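PDB 3B4N: endo-pectate lyase from Erwinia chrysanthemi, which probably cleaves polygalacturonate and partly methylated pectins by calcium-dependent beta-elimination, acting within the chain. Local coordinates for residues P123-E128 and P152-K157; S179-I184 and G201-I206. All coordinates share one frame; numbering follows the deposited sequence.

In the fold
Interactions 1 and 2 are two parallel strand pairings in the right-handed parallel beta-helix of this lyase. Interaction 1 closes first along the chain, and its strand 125-128 is an outermost strand of its sheet. Strand 154-157 passes the pairing on to strand 175-179. Interaction 2 follows, joining strands 181-189 and 203-207 on a neighbouring face of the helix. The centres lie about 12 Å apart, on the same side of the chain's centre. They touch through L156, which packs on C182 and I184, and through K157 and S179. Successive coils thus share one apolar interior. A bound zinc ion lies to one side, about 5 Å from the side chain of P152.

Interaction 1: residues P123-E128 and P152-K157; sequences PGATFE and PLIILK
F127 has CG anti to its carbonyl carbon (chi1 -60°), as has L156 (chi1 -56°). With CG thus beside its backbone N, L156 leans its end toward strand 125-128 and brings CD2 to the F127 ring. L156 CD2 sits at the ring's edge, near its plane, 3.8 Å from F127 CD1. The CG2 branch of I154 approaches the same ring obliquely, 4.1 Å from F127 CE1. The A125 methyl lies on the same face of the sheet. L156 also rests on I175, and I154 on I139 and L164, so F127 joins a larger apolar cluster.

Strands 125-128 and 154-157 run parallel, with axes 4.8 Å apart. They are successive rungs of the right-handed parallel beta-helix, and this face of F127, I154 and L156 is turned to its interior. I155 N gives to A125 O, F127 N gives to I155 O at 2.9 Å, and K157 N gives to F127 O. Before the strands, G124 N reaches L153 O at 2.7 Å from above the carbonyl plane. At G124 (phi 93°) a CB would jam against the carbonyl O of P123, so the turn calls for glycine.

T126, I155, E128 and K157 occupy the other face. T126 OG1 lies 3.6 Å from I155 CB, and the two side chains are skewed to each other. E128 and K157 run alongside each other in the same direction. E128 OE1 meets the methylene K157 CE at 3.3 Å, while the lysine chain bends at its last two torsions. The charged atoms E128 OE1 and K157 NZ stay 4.8 Å apart. K157 NZ makes a weak hydrogen bond to S179 OG. On its side away from T126, I155 touches D178, a zinc ligand.

Interaction 2: residues S179-I184 and G201-I206; sequences SGNCTI and GKTMTI
N181 pairs with T203, C182 with M204, T183 with T205 and I184 with I206. The strands run parallel, with axes 4.7 Å apart and 14° between their directions. C182 N donates to T203 O, T205 N to C182 O and I184 N to T205 O. At the entry to the strands G180 O takes two donors from the same face of its plane. K202 N lies 2.8 Å from G180 O, and T203 N, well above the carbonyl plane, lies 3.2 Å from G180 O.

N181, T203, T183 and T205 share one face. Water 1 bridges N181 OD1, at 2.5 Å, and T203 OG1, at 2.6 Å. N181 OD1 also sits 3.4 Å from T203 CB. Water 2 donates to C182 O and is hydrogen-bonded to T205 OG1. T183 and T205 extend in one direction, T183 OG1 facing T205 CB.

On the other face I184 and I206 run alongside each other. I206 CG1 is anti to the carbonyl carbon (chi1 -52°), and a second turn at chi2 brings CD1 to 3.9 Å from I184 CB. M204 SD approaches I184 CD1 at 4.1 Å, the two chains skewed. C182 is tied to C177 by a disulfide on this buried face. Like aliphatic side chains stacked at matching positions of successive coils, as with I184 and I206, are a recognised feature inside right-handed parallel beta-helices, the fold of this lyase.

Interaction 1: residues P123-E128 and P152-K157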
# COMPACT_ATOMS: atom_id res chain seq x y z
N PRO A 123 6.44 7.06 -16.92
CA PRO A 123 7.40 6.00 -16.61
C PRO A 123 8.85 6.46 -16.75
O PRO A 123 9.22 7.10 -17.75
CB PRO A 123 7.04 4.91 -17.62
CG PRO A 123 5.56 5.04 -17.70
CD PRO A 123 5.36 6.55 -17.79
N GLY A 124 9.66 6.16 -15.74
CA GLY A 124 11.06 6.53 -15.75
C GLY A 124 11.39 7.86 -15.09
O GLY A 124 12.56 8.21 -14.94
N ALA A 125 10.36 8.60 -14.70
CA ALA A 125 10.57 9.89 -14.07
C ALA A 125 11.19 9.77 -12.69
O ALA A 125 10.89 8.83 -11.95
CB ALA A 125 9.25 10.64 -13.98
N THR A 126 12.06 10.72 -12.35
CA THR A 126 12.70 10.79 -11.05
C THR A 126 12.30 12.11 -10.40
O THR A 126 12.41 13.18 -11.01
CB THR A 126 14.23 10.75 -11.14
OG1 THR A 126 14.66 9.47 -11.63
CG2 THR A 126 14.84 10.98 -9.77
N PHE A 127 11.81 12.03 -9.17
CA PHE A 127 11.42 13.21 -8.42
C PHE A 127 12.39 13.33 -7.25
O PHE A 127 12.61 12.35 -6.52
CB PHE A 127 10.00 13.07 -7.89
CG PHE A 127 8.96 12.88 -8.96
CD1 PHE A 127 7.84 12.08 -8.72
CD2 PHE A 127 9.08 13.51 -10.20
CE1 PHE A 127 6.87 11.90 -9.69
CE2 PHE A 127 8.11 13.34 -11.18
CZ PHE A 127 7.00 12.54 -10.93
N GLU A 128 12.96 14.51 -7.05
CA GLU A 128 13.92 14.72 -5.98
C GLU A 128 13.60 15.93 -5.09
O GLU A 128 13.34 17.02 -5.59
CB GLU A 128 15.31 14.88 -6.59
CG GLU A 128 16.46 15.01 -5.60
CD GLU A 128 17.80 15.11 -6.32
OE1 GLU A 128 18.20 14.11 -6.96
OE2 GLU A 128 18.44 16.18 -6.25
N PRO A 152 11.96 0.49 -12.54
CA PRO A 152 10.97 1.18 -11.72
C PRO A 152 10.22 2.16 -12.62
O PRO A 152 10.79 2.70 -13.58
CB PRO A 152 11.82 1.90 -10.68
CG PRO A 152 13.09 2.20 -11.45
CD PRO A 152 13.33 0.88 -12.17
N LEU A 153 8.94 2.38 -12.32
CA LEU A 153 8.13 3.32 -13.08
C LEU A 153 8.38 4.74 -12.60
O LEU A 153 8.35 5.69 -13.38
CB LEU A 153 6.65 2.99 -12.91
CG LEU A 153 6.15 1.67 -13.51
CD1 LEU A 153 4.71 1.44 -13.10
CD2 LEU A 153 6.29 1.72 -15.03
N ILE A 154 8.61 4.87 -11.29
CA ILE A 154 8.87 6.16 -10.67
C ILE A 154 9.99 5.97 -9.66
O ILE A 154 10.00 4.98 -8.93
CB ILE A 154 7.62 6.68 -9.90
CG1 ILE A 154 6.46 6.92 -10.87
CG2 ILE A 154 7.97 7.96 -9.12
CD1 ILE A 154 6.69 8.05 -11.85
N ILE A 155 10.92 6.92 -9.63
CA ILE A 155 12.03 6.90 -8.69
C ILE A 155 11.92 8.14 -7.82
O ILE A 155 11.82 9.27 -8.33
CB ILE A 155 13.39 6.91 -9.41
CG1 ILE A 155 13.55 5.64 -10.25
CG2 ILE A 155 14.52 7.00 -8.39
CD1 ILE A 155 14.81 5.61 -11.06
N LEU A 156 11.95 7.93 -6.52
CA LEU A 156 11.85 9.03 -5.57
C LEU A 156 13.17 9.17 -4.82
O LEU A 156 13.76 8.18 -4.37
CB LEU A 156 10.71 8.75 -4.57
CG LEU A 156 9.32 8.49 -5.15
CD1 LEU A 156 8.38 8.09 -4.01
CD2 LEU A 156 8.81 9.73 -5.87
N LYS A 157 13.65 10.40 -4.69
CA LYS A 157 14.87 10.67 -3.94
C LYS A 157 14.46 11.76 -2.95
O LYS A 157 14.38 12.94 -3.32
CB LYS A 157 15.98 11.16 -4.87
CG LYS A 157 16.53 10.04 -5.77
CD LYS A 157 17.66 10.53 -6.67
CE LYS A 157 18.85 11.02 -5.86
NZ LYS A 157 19.36 9.96 -4.94

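Interaction 2: residues S179-I184 and G201-I206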
# COMPACT_ATOMS: atom_id res chain seq x y z
N SER A 179 16.66 7.15 -2.03
CA SER A 179 17.46 7.94 -1.11
C SER A 179 16.55 8.77 -0.23
O SER A 179 15.43 9.11 -0.62
CB SER A 179 18.44 8.86 -1.86
OG SER A 179 17.77 9.97 -2.42
N GLY A 180 17.03 9.06 0.97
CA GLY A 180 16.26 9.86 1.90
C GLY A 180 14.90 9.37 2.31
O GLY A 180 14.65 8.17 2.41
N ASN A 181 14.00 10.32 2.54
CA ASN A 181 12.66 10.02 2.99
C ASN A 181 11.63 10.21 1.91
O ASN A 181 11.43 11.33 1.41
CB ASN A 181 12.33 10.90 4.18
CG ASN A 181 13.41 10.81 5.23
OD1 ASN A 181 13.80 9.71 5.64
ND2 ASN A 181 13.90 11.96 5.66
N CYS A 182 10.97 9.12 1.55
CA CYS A 182 9.98 9.15 0.51
C CYS A 182 8.61 8.77 1.02
O CYS A 182 8.47 7.94 1.92
CB CYS A 182 10.34 8.17 -0.60
SG CYS A 182 12.08 8.09 -1.13
N THR A 183 7.60 9.38 0.43
CA THR A 183 6.23 9.07 0.78
C THR A 183 5.47 8.72 -0.49
O THR A 183 5.58 9.40 -1.51
CB THR A 183 5.56 10.26 1.51
OG1 THR A 183 6.19 10.43 2.78
CG2 THR A 183 4.08 9.98 1.73
N ILE A 184 4.75 7.61 -0.43
CA ILE A 184 3.95 7.10 -1.54
C ILE A 184 2.54 7.19 -0.98
O ILE A 184 2.10 6.35 -0.19
CB ILE A 184 4.41 5.67 -1.88
CG1 ILE A 184 5.88 5.70 -2.32
CG2 ILE A 184 3.51 5.07 -2.96
CD1 ILE A 184 6.50 4.31 -2.56
N GLY A 201 16.11 3.57 0.36
CA GLY A 201 16.43 4.85 0.99
C GLY A 201 16.48 4.82 2.50
O GLY A 201 16.85 3.82 3.09
N LYS A 202 16.12 5.94 3.14
CA LYS A 202 16.17 6.03 4.60
C LYS A 202 14.83 5.66 5.24
O LYS A 202 14.79 4.78 6.11
CB LYS A 202 16.58 7.44 5.02
CG LYS A 202 16.93 7.59 6.50
CD LYS A 202 18.16 6.79 6.89
CE LYS A 202 18.56 7.07 8.33
NZ LYS A 202 19.55 6.08 8.86
N THR A 203 13.76 6.34 4.84
CA THR A 203 12.43 6.02 5.35
C THR A 203 11.45 6.09 4.19
O THR A 203 11.36 7.12 3.51
CB THR A 203 11.92 7.00 6.43
OG1 THR A 203 12.83 7.02 7.53
CG2 THR A 203 10.57 6.53 6.97
N MET A 204 10.75 4.99 3.94
CA MET A 204 9.75 4.94 2.88
C MET A 204 8.39 4.77 3.56
O MET A 204 8.15 3.78 4.25
CB MET A 204 10.04 3.78 1.91
CG MET A 204 8.95 3.61 0.85
SD MET A 204 9.35 2.33 -0.36
CE MET A 204 8.78 0.89 0.53
N THR A 205 7.51 5.74 3.38
CA THR A 205 6.19 5.72 4.01
C THR A 205 5.07 5.54 3.01
O THR A 205 4.99 6.29 2.03
CB THR A 205 5.95 7.04 4.78
OG1 THR A 205 6.99 7.23 5.74
CG2 THR A 205 4.60 7.02 5.50
N ILE A 206 4.22 4.54 3.24
CA ILE A 206 3.06 4.27 2.40
C ILE A 206 1.88 4.85 3.18
O ILE A 206 1.62 4.43 4.31
CB ILE A 206 2.82 2.76 2.21
CG1 ILE A 206 4.10 2.05 1.73
CG2 ILE A 206 1.67 2.54 1.23
CD1 ILE A 206 4.71 2.61 0.44
O HOH W 1 14.06 9.28 8.04
O HOH W 2 9.13 8.69 4.75